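Long-range contacts in Phenylalanine/tyrosine ammonia-lyase (Rhodosporidium toruloides, PDB 1Y2M), which catalyses the non-oxidative deamination of L-phenylalanine and L-tyrosine to trans-cinnamic and p-coumaric acid: residues A525-Y529 with N694-Y699; E572-V577 with T607-L612. One frame throughout, in Å; residues are numbered along the deposited sequence.

Interaction 1 of 2, residues A525-Y529 with N694-Y699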
loop_
_atom_site.group_PDB
_atom_site.type_symbol
_atom_site.label_atom_id
_atom_site.label_comp_id
_atom_site.label_asym_id
_atom_site.label_seq_id
_atom_site.Cartn_x
_atom_site.Cartn_y
_atom_site.Cartn_z
ATOM N N ALA B 525 3.383 -8.625 23.984
ATOM C CA ALA B 525 3.246 -8.404 25.463
ATOM C C ALA B 525 1.794 -8.736 25.882
ATOM O O ALA B 525 1.553 -9.332 26.897
ATOM C CB ALA B 525 3.605 -7.029 25.851
ATOM N N THR B 526 0.857 -8.256 25.102
ATOM C CA THR B 526 -0.571 -8.547 25.324
ATOM C C THR B 526 -0.877 -10.058 25.308
ATOM O O THR B 526 -1.568 -10.620 26.173
ATOM C CB THR B 526 -1.392 -7.786 24.269
ATOM O OG1 THR B 526 -1.235 -6.387 24.508
ATOM C CG2 THR B 526 -2.875 -8.138 24.254
ATOM N N HIS B 527 -0.408 -10.728 24.275
ATOM C CA HIS B 527 -0.607 -12.164 24.150
ATOM C C HIS B 527 0.012 -12.875 25.357
ATOM O O HIS B 527 -0.571 -13.820 25.917
ATOM C CB HIS B 527 -0.010 -12.606 22.806
ATOM C CG HIS B 527 -0.287 -14.044 22.420
ATOM N ND1 HIS B 527 0.141 -14.587 21.225
ATOM C CD2 HIS B 527 -0.935 -15.040 23.077
ATOM C CE1 HIS B 527 -0.246 -15.854 21.169
ATOM N NE2 HIS B 527 -0.882 -16.160 22.285
ATOM N N LEU B 528 1.241 -12.538 25.701
ATOM C CA LEU B 528 1.881 -13.169 26.859
ATOM C C LEU B 528 1.088 -12.940 28.143
ATOM O O LEU B 528 0.863 -13.886 28.909
ATOM C CB LEU B 528 3.306 -12.632 27.021
ATOM C CG LEU B 528 4.205 -13.228 28.104
ATOM C CD1 LEU B 528 4.179 -14.759 28.086
ATOM C CD2 LEU B 528 5.654 -12.723 27.905
ATOM N N TYR B 529 0.609 -11.716 28.346
ATOM C CA TYR B 529 -0.256 -11.442 29.508
ATOM C C TYR B 529 -1.421 -12.428 29.522
ATOM O O TYR B 529 -1.716 -13.055 30.550
ATOM C CB TYR B 529 -0.751 -10.001 29.481
ATOM C CG TYR B 529 -1.742 -9.721 30.580
ATOM C CD1 TYR B 529 -1.331 -9.239 31.823
ATOM C CD2 TYR B 529 -3.077 -9.947 30.378
ATOM C CE1 TYR B 529 -2.242 -9.018 32.822
ATOM C CE2 TYR B 529 -3.997 -9.741 31.406
ATOM C CZ TYR B 529 -3.584 -9.279 32.608
ATOM O OH TYR B 529 -4.532 -9.065 33.610
ATOM N N ASN B 694 0.019 -3.681 33.984
ATOM C CA ASN B 694 0.703 -4.994 33.983
ATOM C C ASN B 694 1.258 -5.364 32.600
ATOM O O ASN B 694 2.420 -5.809 32.478
ATOM C CB ASN B 694 -0.205 -6.083 34.592
ATOM C CG ASN B 694 -0.470 -5.819 36.068
ATOM O OD1 ASN B 694 -1.609 -5.750 36.546
ATOM N ND2 ASN B 694 0.595 -5.622 36.805
ATOM N N VAL B 695 0.448 -5.226 31.556
ATOM C CA VAL B 695 0.941 -5.449 30.199
ATOM C C VAL B 695 2.178 -4.553 29.929
ATOM O O VAL B 695 3.196 -4.982 29.319
ATOM C CB VAL B 695 -0.162 -5.228 29.133
ATOM C CG1 VAL B 695 0.407 -5.384 27.725
ATOM C CG2 VAL B 695 -1.310 -6.188 29.370
ATOM N N SER B 696 2.116 -3.308 30.392
ATOM C CA SER B 696 3.244 -2.389 30.243
ATOM C C SER B 696 4.556 -2.945 30.772
ATOM O O SER B 696 5.614 -2.728 30.163
ATOM C CB SER B 696 2.912 -1.040 30.838
ATOM O OG SER B 696 1.778 -0.475 30.163
ATOM N N LYS B 697 4.516 -3.605 31.914
ATOM C CA LYS B 697 5.714 -4.201 32.480
ATOM C C LYS B 697 6.285 -5.280 31.579
ATOM O O LYS B 697 7.514 -5.391 31.468
ATOM C CB LYS B 697 5.403 -4.776 33.859
ATOM C CG LYS B 697 5.212 -3.691 34.874
ATOM C CD LYS B 697 4.932 -4.195 36.259
ATOM C CE LYS B 697 4.965 -2.998 37.256
ATOM N NZ LYS B 697 6.124 -2.081 37.020
ATOM N N ILE B 698 5.426 -6.036 30.896
ATOM C CA ILE B 698 5.879 -7.067 29.950
ATOM C C ILE B 698 6.532 -6.394 28.738
ATOM O O ILE B 698 7.629 -6.756 28.294
ATOM C CB ILE B 698 4.756 -8.018 29.567
ATOM C CG1 ILE B 698 4.169 -8.676 30.842
ATOM C CG2 ILE B 698 5.265 -9.063 28.603
ATOM C CD1 ILE B 698 3.044 -9.654 30.618
ATOM N N TYR B 699 5.781 -5.470 28.155
ATOM C CA TYR B 699 6.279 -4.634 27.025
ATOM C C TYR B 699 7.663 -4.042 27.360
ATOM O O TYR B 699 8.559 -4.086 26.553
ATOM C CB TYR B 699 5.289 -3.536 26.714
ATOM C CG TYR B 699 5.759 -2.433 25.770
ATOM C CD1 TYR B 699 5.732 -2.569 24.386
ATOM C CD2 TYR B 699 6.216 -1.234 26.299
ATOM C CE1 TYR B 699 6.121 -1.516 23.552
ATOM C CE2 TYR B 699 6.616 -0.213 25.459
ATOM C CZ TYR B 699 6.594 -0.351 24.114
ATOM O OH TYR B 699 6.992 0.733 23.357
#
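Ala525, Leu528 and Tyr529 meet Val695, Ile698 and Tyr699, largely through carbon. Ala525 sits where the backbones come nearest. Ala525 CB lies 3.5 Å from Tyr699 N, an amide already bonded within its own helix to Val695 O, and also touches Tyr699 CB. Ile698 sends its two branches to different places. Ile698 CG2 is anti to the backbone N and meets Leu528 CD2 at 3.7 Å and Ala525 CA at 3.8 Å. Ile698 CD1, at the end of the extended CG1 branch (chi2 -180°), lies beside the backbone of Tyr529, 3.9 Å from Tyr529 CA. Val695 also divides its methyls: Val695 CG1 faces Thr526 OG1 at 3.7 Å, while CG2 goes to Tyr529.

These residues join helix 506-560, a very long helix of the mainly helical PAL/histidase fold, to the short helix 691-703 near the C-terminus. The axes of the two segments pass 8.7 Å apart, with their N-to-C directions 120° apart. Helix 662-672 adds Val669 beside Leu528 and Ile698. Val142 of the second subunit packs on Val695 and Tyr699.

The aromatic contact is made at the base of the Tyr529 ring. Val695 CG2 lies 3.8 Å from Tyr529 CG, and the two side chains cross at about a right angle. Farther along the ring, Asn694 CB approaches CE1.

The polar ends bond elsewhere. Thr526 OG1 bonds to Leu522 O. Tyr529 OH bonds to His466, and Tyr699 OH to Asp518 and to Asn158 of the second subunit. The Tyr529 side chain lies about 11 Å from that of Lys468, a cinnamate-binding residue.

Interaction 2 of 2, residues E572-V577 with T607-L612; sequences ELVEKV and TVVEVL
The Glu572 carboxylate lies flat against Val611, with both valine methyls on one face. Val611 CG1 stands 4.0 Å from Glu572 CD, almost straight above it, and Val611 CG2 4.1 Å from Glu572 OE2. Glu572 OE1 accepts a 2.7 Å bond from a water that stands well out of the carboxylate plane, on the valine side. This water also donates to Val611 O, 2.9 Å away, and so bridges two acceptors.

Away from the carboxylate the contact is aliphatic. Leu573 CG is anti to the backbone N (chi1 -175°), and with chi2 at 66° Leu573 CD1 reaches Val611 CB at 3.6 Å. The other methyl, Leu573 CD2, meets Leu612 CD1 at 4.0 Å. Lys576 lays its chain across Val611, with Lys576 CD 3.7 Å from Val611 CG2, before bending away at chi4. Thr607 CG2 touches Lys576 CB at 3.8 Å, while Thr607 OG1 bonds to Thr580.

This is an antiparallel helical hairpin of helices 570-587 and 593-611, with segment axes 151° apart. Phe560 of helix 506-560 packs on Leu573 and Leu612. Leu619 of the third subunit also touches Leu612.

The contact is thus an apolar seam with one bridging water at its polar end. Since carboxylate and carbonyl both accept, the water supplies both hydrogens. The first turn of helix 570-587 probably favours the negative charge of Glu572, the C-terminal end of helix 593-611 probably disfavours it, and the water lets two acceptors lie close.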
loop_
_atom_site.group_PDB
_atom_site.type_symbol
_atom_site.label_atom_id
_atom_site.label_comp_id
_atom_site.label_asym_id
_atom_site.label_seq_id
_atom_site.Cartn_x
_atom_site.Cartn_y
_atom_site.Cartn_z
ATOM N N GLU B 572 -21.538 -48.167 32.672
ATOM C CA GLU B 572 -22.180 -47.400 31.621
ATOM C C GLU B 572 -22.580 -46.004 32.127
ATOM O O GLU B 572 -22.395 -44.996 31.433
ATOM C CB GLU B 572 -23.424 -48.131 31.110
ATOM C CG GLU B 572 -24.034 -47.489 29.893
ATOM C CD GLU B 572 -25.379 -48.066 29.458
ATOM O OE1 GLU B 572 -25.870 -49.071 30.046
ATOM O OE2 GLU B 572 -25.943 -47.492 28.502
ATOM N N LEU B 573 -23.167 -45.964 33.325
ATOM C CA LEU B 573 -23.683 -44.689 33.823
ATOM C C LEU B 573 -22.560 -43.691 34.070
ATOM O O LEU B 573 -22.653 -42.510 33.706
ATOM C CB LEU B 573 -24.469 -44.862 35.118
ATOM C CG LEU B 573 -25.127 -43.554 35.617
ATOM C CD1 LEU B 573 -26.211 -43.110 34.633
ATOM C CD2 LEU B 573 -25.700 -43.653 36.996
ATOM N N VAL B 574 -21.516 -44.157 34.763
ATOM C CA VAL B 574 -20.392 -43.264 35.080
ATOM C C VAL B 574 -19.781 -42.734 33.788
ATOM O O VAL B 574 -19.483 -41.533 33.664
ATOM C CB VAL B 574 -19.306 -43.970 35.889
ATOM C CG1 VAL B 574 -18.114 -43.043 36.042
ATOM C CG2 VAL B 574 -19.822 -44.353 37.235
ATOM N N GLU B 575 -19.586 -43.631 32.829
ATOM C CA GLU B 575 -18.977 -43.235 31.567
ATOM C C GLU B 575 -19.832 -42.169 30.895
ATOM O O GLU B 575 -19.304 -41.188 30.415
ATOM C CB GLU B 575 -18.813 -44.421 30.601
ATOM C CG GLU B 575 -18.315 -44.002 29.202
ATOM C CD GLU B 575 -18.539 -45.074 28.124
ATOM O OE1 GLU B 575 -19.722 -45.415 27.834
ATOM O OE2 GLU B 575 -17.524 -45.542 27.542
ATOM N N LYS B 576 -21.146 -42.408 30.813
ATOM C CA LYS B 576 -22.022 -41.561 30.004
ATOM C C LYS B 576 -22.312 -40.242 30.708
ATOM O O LYS B 576 -22.393 -39.178 30.061
ATOM C CB LYS B 576 -23.298 -42.315 29.635
ATOM C CG LYS B 576 -23.070 -43.421 28.586
ATOM C CD LYS B 576 -24.408 -43.989 28.091
ATOM C CE LYS B 576 -24.255 -45.172 27.165
ATOM N NZ LYS B 576 -23.323 -44.874 26.070
ATOM N N VAL B 577 -22.411 -40.262 32.027
ATOM C CA VAL B 577 -22.566 -39.014 32.810
ATOM C C VAL B 577 -21.329 -38.140 32.634
ATOM O O VAL B 577 -21.454 -36.958 32.364
ATOM C CB VAL B 577 -22.899 -39.266 34.304
ATOM C CG1 VAL B 577 -22.633 -38.050 35.176
ATOM C CG2 VAL B 577 -24.353 -39.665 34.440
ATOM N N THR B 607 -29.386 -38.098 31.003
ATOM C CA THR B 607 -28.573 -39.303 30.754
ATOM C C THR B 607 -28.952 -40.366 31.790
ATOM O O THR B 607 -29.122 -41.573 31.480
ATOM C CB THR B 607 -27.077 -38.946 30.791
ATOM O OG1 THR B 607 -26.771 -38.036 29.707
ATOM C CG2 THR B 607 -26.246 -40.224 30.681
ATOM N N VAL B 608 -29.140 -39.947 33.039
ATOM C CA VAL B 608 -29.585 -40.884 34.065
ATOM C C VAL B 608 -30.924 -41.550 33.714
ATOM O O VAL B 608 -31.092 -42.760 33.862
ATOM C CB VAL B 608 -29.668 -40.241 35.462
ATOM C CG1 VAL B 608 -30.243 -41.206 36.511
ATOM C CG2 VAL B 608 -28.290 -39.706 35.882
ATOM N N VAL B 609 -31.888 -40.740 33.227
ATOM C CA VAL B 609 -33.188 -41.246 32.836
ATOM C C VAL B 609 -33.055 -42.405 31.809
ATOM O O VAL B 609 -33.763 -43.409 31.914
ATOM C CB VAL B 609 -34.088 -40.127 32.258
ATOM C CG1 VAL B 609 -35.311 -40.699 31.565
ATOM C CG2 VAL B 609 -34.527 -39.159 33.374
ATOM N N GLU B 610 -32.181 -42.217 30.805
ATOM C CA GLU B 610 -31.934 -43.221 29.795
ATOM C C GLU B 610 -31.226 -44.441 30.382
ATOM O O GLU B 610 -31.702 -45.566 30.283
ATOM C CB GLU B 610 -31.089 -42.666 28.660
ATOM C CG GLU B 610 -30.788 -43.655 27.566
ATOM C CD GLU B 610 -30.187 -43.007 26.315
ATOM O OE1 GLU B 610 -30.187 -41.752 26.201
ATOM O OE2 GLU B 610 -29.724 -43.766 25.436
ATOM N N VAL B 611 -30.073 -44.195 30.993
ATOM C CA VAL B 611 -29.205 -45.312 31.406
ATOM C C VAL B 611 -29.864 -46.168 32.494
ATOM O O VAL B 611 -29.766 -47.413 32.500
ATOM C CB VAL B 611 -27.828 -44.801 31.849
ATOM C CG1 VAL B 611 -27.022 -45.948 32.413
ATOM C CG2 VAL B 611 -27.111 -44.163 30.670
ATOM N N LEU B 612 -30.583 -45.507 33.389
ATOM C CA LEU B 612 -31.241 -46.184 34.492
ATOM C C LEU B 612 -32.758 -46.306 34.265
ATOM O O LEU B 612 -33.543 -46.497 35.214
ATOM C CB LEU B 612 -30.981 -45.436 35.805
ATOM C CG LEU B 612 -29.526 -45.308 36.294
ATOM C CD1 LEU B 612 -29.495 -44.827 37.727
ATOM C CD2 LEU B 612 -28.706 -46.593 36.124
HETATM O O HOH W 1 -28.550 -48.781 30.213
#

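The two contacts do not touch. Their centres are about 46 Å apart and their nearest atoms about 31 Å. Helix 506-560 connects them: it supplies segment 525-529 of interaction 1, and its C-terminal end packs against interaction 2. The order is 525-529, 572-577, 607-612, 694-699, so the chain makes both halves of interaction 2 before it returns to complete interaction 1. The centre of interaction 1 is about 12 Å, and that of interaction 2 about 51 Å, from the centre of the chain. Interaction 1 brings helix 691-703, near the C-terminus, back onto the core. Interaction 2 is far from the cinnamate-binding residues. Different subunits, the second and the third, adjoin them, consistent with a dimer of dimers.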